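Local coordinates for protein trans-4-hydroxy-L-proline dehydratase (Clostridioides difficile 70-100-2010, PDB 6VXC) that dehydrates trans-4-hydroxy-L-proline to (S)-1-pyrroline-5-carboxylate by glycyl radical chemistry, a step in the anaerobic breakdown of hydroxyproline, at residues 418-426 with 780-788. Numbering follows the deposited sequence.
Sequences RKGWGQPAF and IVRVAGYSD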
loop_
_atom_site.group_PDB
_atom_site.type_symbol
_atom_site.label_atom_id
_atom_site.label_comp_id
_atom_site.label_asym_id
_atom_site.label_seq_id
_atom_site.Cartn_x
_atom_site.Cartn_y
_atom_site.Cartn_z
ATOM N N ARG A 418 1.359 -21.598 5.285
ATOM C CA ARG A 418 2.324 -22.663 5.100
ATOM C C ARG A 418 2.338 -23.174 3.667
ATOM O O ARG A 418 3.332 -23.755 3.238
ATOM C CB ARG A 418 1.987 -23.804 6.071
ATOM C CG ARG A 418 2.787 -25.062 5.881
ATOM C CD ARG A 418 2.498 -26.091 6.979
ATOM N NE ARG A 418 1.167 -26.685 6.898
ATOM C CZ ARG A 418 0.776 -27.708 7.655
ATOM N NH1 ARG A 418 -0.439 -28.206 7.543
ATOM N NH2 ARG A 418 1.616 -28.232 8.533
ATOM N N LYS A 419 1.281 -22.932 2.895
ATOM C CA LYS A 419 1.314 -23.354 1.500
ATOM C C LYS A 419 2.302 -22.548 0.657
ATOM O O LYS A 419 2.565 -22.924 -0.484
ATOM C CB LYS A 419 -0.091 -23.290 0.909
ATOM C CG LYS A 419 -1.091 -24.196 1.640
ATOM C CD LYS A 419 -2.443 -24.188 0.983
ATOM C CE LYS A 419 -3.416 -25.055 1.774
ATOM N NZ LYS A 419 -4.738 -25.170 1.104
ATOM N N GLY A 420 2.863 -21.469 1.184
ATOM C CA GLY A 420 4.038 -20.869 0.573
ATOM C C GLY A 420 3.813 -19.822 -0.495
ATOM O O GLY A 420 4.745 -19.537 -1.252
ATOM N N TRP A 421 2.614 -19.248 -0.612
ATOM C CA TRP A 421 2.433 -18.126 -1.526
ATOM C C TRP A 421 2.271 -16.793 -0.801
ATOM O O TRP A 421 1.801 -15.823 -1.394
ATOM C CB TRP A 421 1.274 -18.364 -2.501
ATOM C CG TRP A 421 -0.077 -18.589 -1.926
ATOM C CD1 TRP A 421 -0.533 -19.736 -1.358
ATOM C CD2 TRP A 421 -1.183 -17.670 -1.923
ATOM N NE1 TRP A 421 -1.844 -19.589 -0.977
ATOM C CE2 TRP A 421 -2.267 -18.328 -1.308
ATOM C CE3 TRP A 421 -1.356 -16.354 -2.369
ATOM C CZ2 TRP A 421 -3.515 -17.719 -1.130
ATOM C CZ3 TRP A 421 -2.597 -15.745 -2.192
ATOM C CH2 TRP A 421 -3.659 -16.434 -1.586
ATOM N N GLY A 422 2.639 -16.730 0.456
ATOM C CA GLY A 422 2.777 -15.482 1.185
ATOM C C GLY A 422 1.577 -15.029 1.990
ATOM O O GLY A 422 1.724 -14.639 3.142
ATOM N N GLN A 423 0.383 -15.078 1.395
ATOM C CA GLN A 423 -0.847 -14.685 2.093
ATOM C C GLN A 423 -1.281 -15.821 3.018
ATOM O O GLN A 423 -1.001 -16.974 2.737
ATOM C CB GLN A 423 -1.985 -14.365 1.097
ATOM C CG GLN A 423 -1.688 -13.218 0.147
ATOM C CD GLN A 423 -2.911 -12.792 -0.662
ATOM O OE1 GLN A 423 -4.044 -13.158 -0.341
ATOM N NE2 GLN A 423 -2.681 -11.989 -1.706
ATOM N N PRO A 424 -1.905 -15.493 4.157
ATOM C CA PRO A 424 -2.127 -14.149 4.700
ATOM C C PRO A 424 -0.946 -13.676 5.541
ATOM O O PRO A 424 -0.236 -14.510 6.112
ATOM C CB PRO A 424 -3.351 -14.337 5.601
ATOM C CG PRO A 424 -3.127 -15.755 6.163
ATOM C CD PRO A 424 -2.535 -16.538 4.994
ATOM N N ALA A 425 -0.753 -12.362 5.622
ATOM C CA ALA A 425 0.068 -11.803 6.675
ATOM C C ALA A 425 -0.757 -11.736 7.959
ATOM O O ALA A 425 -1.990 -11.775 7.933
ATOM C CB ALA A 425 0.571 -10.411 6.298
ATOM N N PHE A 426 -0.064 -11.591 9.080
ATOM C CA PHE A 426 -0.675 -11.557 10.401
ATOM C C PHE A 426 -0.437 -10.193 11.039
ATOM O O PHE A 426 0.699 -9.720 11.073
ATOM C CB PHE A 426 -0.101 -12.672 11.295
ATOM C CG PHE A 426 -0.249 -14.068 10.711
ATOM C CD1 PHE A 426 0.675 -14.557 9.800
ATOM C CD2 PHE A 426 -1.301 -14.882 11.087
ATOM C CE1 PHE A 426 0.544 -15.837 9.261
ATOM C CE2 PHE A 426 -1.437 -16.153 10.558
ATOM C CZ PHE A 426 -0.517 -16.635 9.636
ATOM N N ILE A 780 4.615 -18.138 -6.885
ATOM C CA ILE A 780 4.326 -16.908 -6.152
ATOM C C ILE A 780 5.108 -16.923 -4.843
ATOM O O ILE A 780 5.194 -17.964 -4.186
ATOM C CB ILE A 780 2.814 -16.771 -5.880
ATOM C CG1 ILE A 780 2.047 -16.618 -7.203
ATOM C CG2 ILE A 780 2.533 -15.649 -4.872
ATOM C CD1 ILE A 780 0.547 -16.739 -7.060
ATOM N N VAL A 781 5.715 -15.786 -4.485
ATOM C CA VAL A 781 6.445 -15.656 -3.224
ATOM C C VAL A 781 6.022 -14.371 -2.520
ATOM O O VAL A 781 5.382 -13.494 -3.102
ATOM C CB VAL A 781 7.987 -15.681 -3.393
ATOM C CG1 VAL A 781 8.448 -17.002 -3.957
ATOM C CG2 VAL A 781 8.458 -14.536 -4.241
ATOM N N ARG A 782 6.401 -14.275 -1.247
ATOM C CA ARG A 782 6.171 -13.079 -0.449
ATOM C C ARG A 782 7.329 -12.107 -0.645
ATOM O O ARG A 782 8.486 -12.480 -0.481
ATOM C CB ARG A 782 6.028 -13.427 1.034
ATOM C CG ARG A 782 5.418 -12.305 1.874
ATOM C CD ARG A 782 3.957 -12.057 1.476
ATOM N NE ARG A 782 3.356 -10.982 2.248
ATOM C CZ ARG A 782 2.075 -10.626 2.188
ATOM N NH1 ARG A 782 1.626 -9.632 2.947
ATOM N NH2 ARG A 782 1.235 -11.271 1.387
ATOM N N VAL A 783 7.005 -10.868 -0.996
ATOM C CA VAL A 783 8.012 -9.832 -1.213
ATOM C C VAL A 783 8.112 -9.007 0.062
ATOM O O VAL A 783 8.923 -9.318 0.926
ATOM C CB VAL A 783 7.676 -8.991 -2.457
ATOM C CG1 VAL A 783 8.736 -7.942 -2.691
ATOM C CG2 VAL A 783 7.605 -9.899 -3.663
ATOM N N ALA A 784 7.270 -7.984 0.218
ATOM C CA ALA A 784 7.275 -7.221 1.470
ATOM C C ALA A 784 5.911 -6.553 1.632
ATOM O O ALA A 784 5.669 -5.492 1.058
ATOM C CB ALA A 784 8.402 -6.201 1.504
ATOM N N GLY A 785 5.041 -7.174 2.418
ATOM C CA GLY A 785 3.691 -6.670 2.561
ATOM C C GLY A 785 2.740 -7.058 1.456
ATOM O O GLY A 785 1.601 -6.568 1.444
ATOM N N TYR A 786 3.171 -7.919 0.533
ATOM C CA TYR A 786 2.353 -8.419 -0.567
ATOM C C TYR A 786 3.043 -9.613 -1.207
ATOM O O TYR A 786 4.248 -9.802 -1.066
ATOM C CB TYR A 786 2.104 -7.362 -1.633
ATOM C CG TYR A 786 3.326 -7.019 -2.451
ATOM C CD1 TYR A 786 4.362 -6.278 -1.900
ATOM C CD2 TYR A 786 3.455 -7.455 -3.766
ATOM C CE1 TYR A 786 5.474 -5.950 -2.648
ATOM C CE2 TYR A 786 4.568 -7.137 -4.523
ATOM C CZ TYR A 786 5.575 -6.385 -3.950
ATOM O OH TYR A 786 6.688 -6.058 -4.681
ATOM N N SER A 787 2.265 -10.378 -1.958
ATOM C CA SER A 787 2.755 -11.516 -2.720
ATOM C C SER A 787 2.750 -11.181 -4.202
ATOM O O SER A 787 1.953 -10.361 -4.666
ATOM C CB SER A 787 1.905 -12.773 -2.465
ATOM O OG SER A 787 1.923 -13.124 -1.095
ATOM N N ASP A 788 3.662 -11.802 -4.938
ATOM C CA ASP A 788 3.768 -11.547 -6.368
ATOM C C ASP A 788 4.363 -12.768 -7.048
ATOM O O ASP A 788 5.004 -13.597 -6.412
ATOM C CB ASP A 788 4.629 -10.297 -6.649
ATOM C CG ASP A 788 4.236 -9.586 -7.945
ATOM O OD1 ASP A 788 3.598 -10.219 -8.819
ATOM O OD2 ASP A 788 4.571 -8.380 -8.079
HETATM O O HOH W 1 -0.454 -10.164 -2.595
#
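Ser787 turns OG beside its own backbone N (chi1 -60°) and Arg782 bends at its second torsion (chi2 66°), which brings hydroxyl and guanidinium together against the bend at Trp421 and Gly422. Ser787 OG donates to Trp421 O at 2.7 Å and accepts from Arg782 NH2, which lies 3.2 Å from OG, so the hydroxyl links the loop to the arginine. Gly422, at a positive phi of 94°, brings its bare CA to 3.4 Å from Ser787 OG and 3.6 Å from Arg782 CD. Arg782 and Ser787 stand on the two strands of the antiparallel hairpin whose turn holds Gly785, which carries the glycyl radical in the active enzyme; the radical is absent from this structure. The partner loop joins helix 407-418 to strand 426-428. Gln423 CG comes to the guanidinium edge near Arg782 NH2, its amide plane almost perpendicular, while Ala425 CB packs 3.6 Å from Arg782 NH1, which hydrogen-bonds Gln757 OE1. One water accepts from both Gln423 NE2 and Ser787 N, and Gln423 NE2 also hydrogen-bonds Pro395 O. Ile780 CG2, at the start of the first strand, packs 3.8 Å from Trp421 CB.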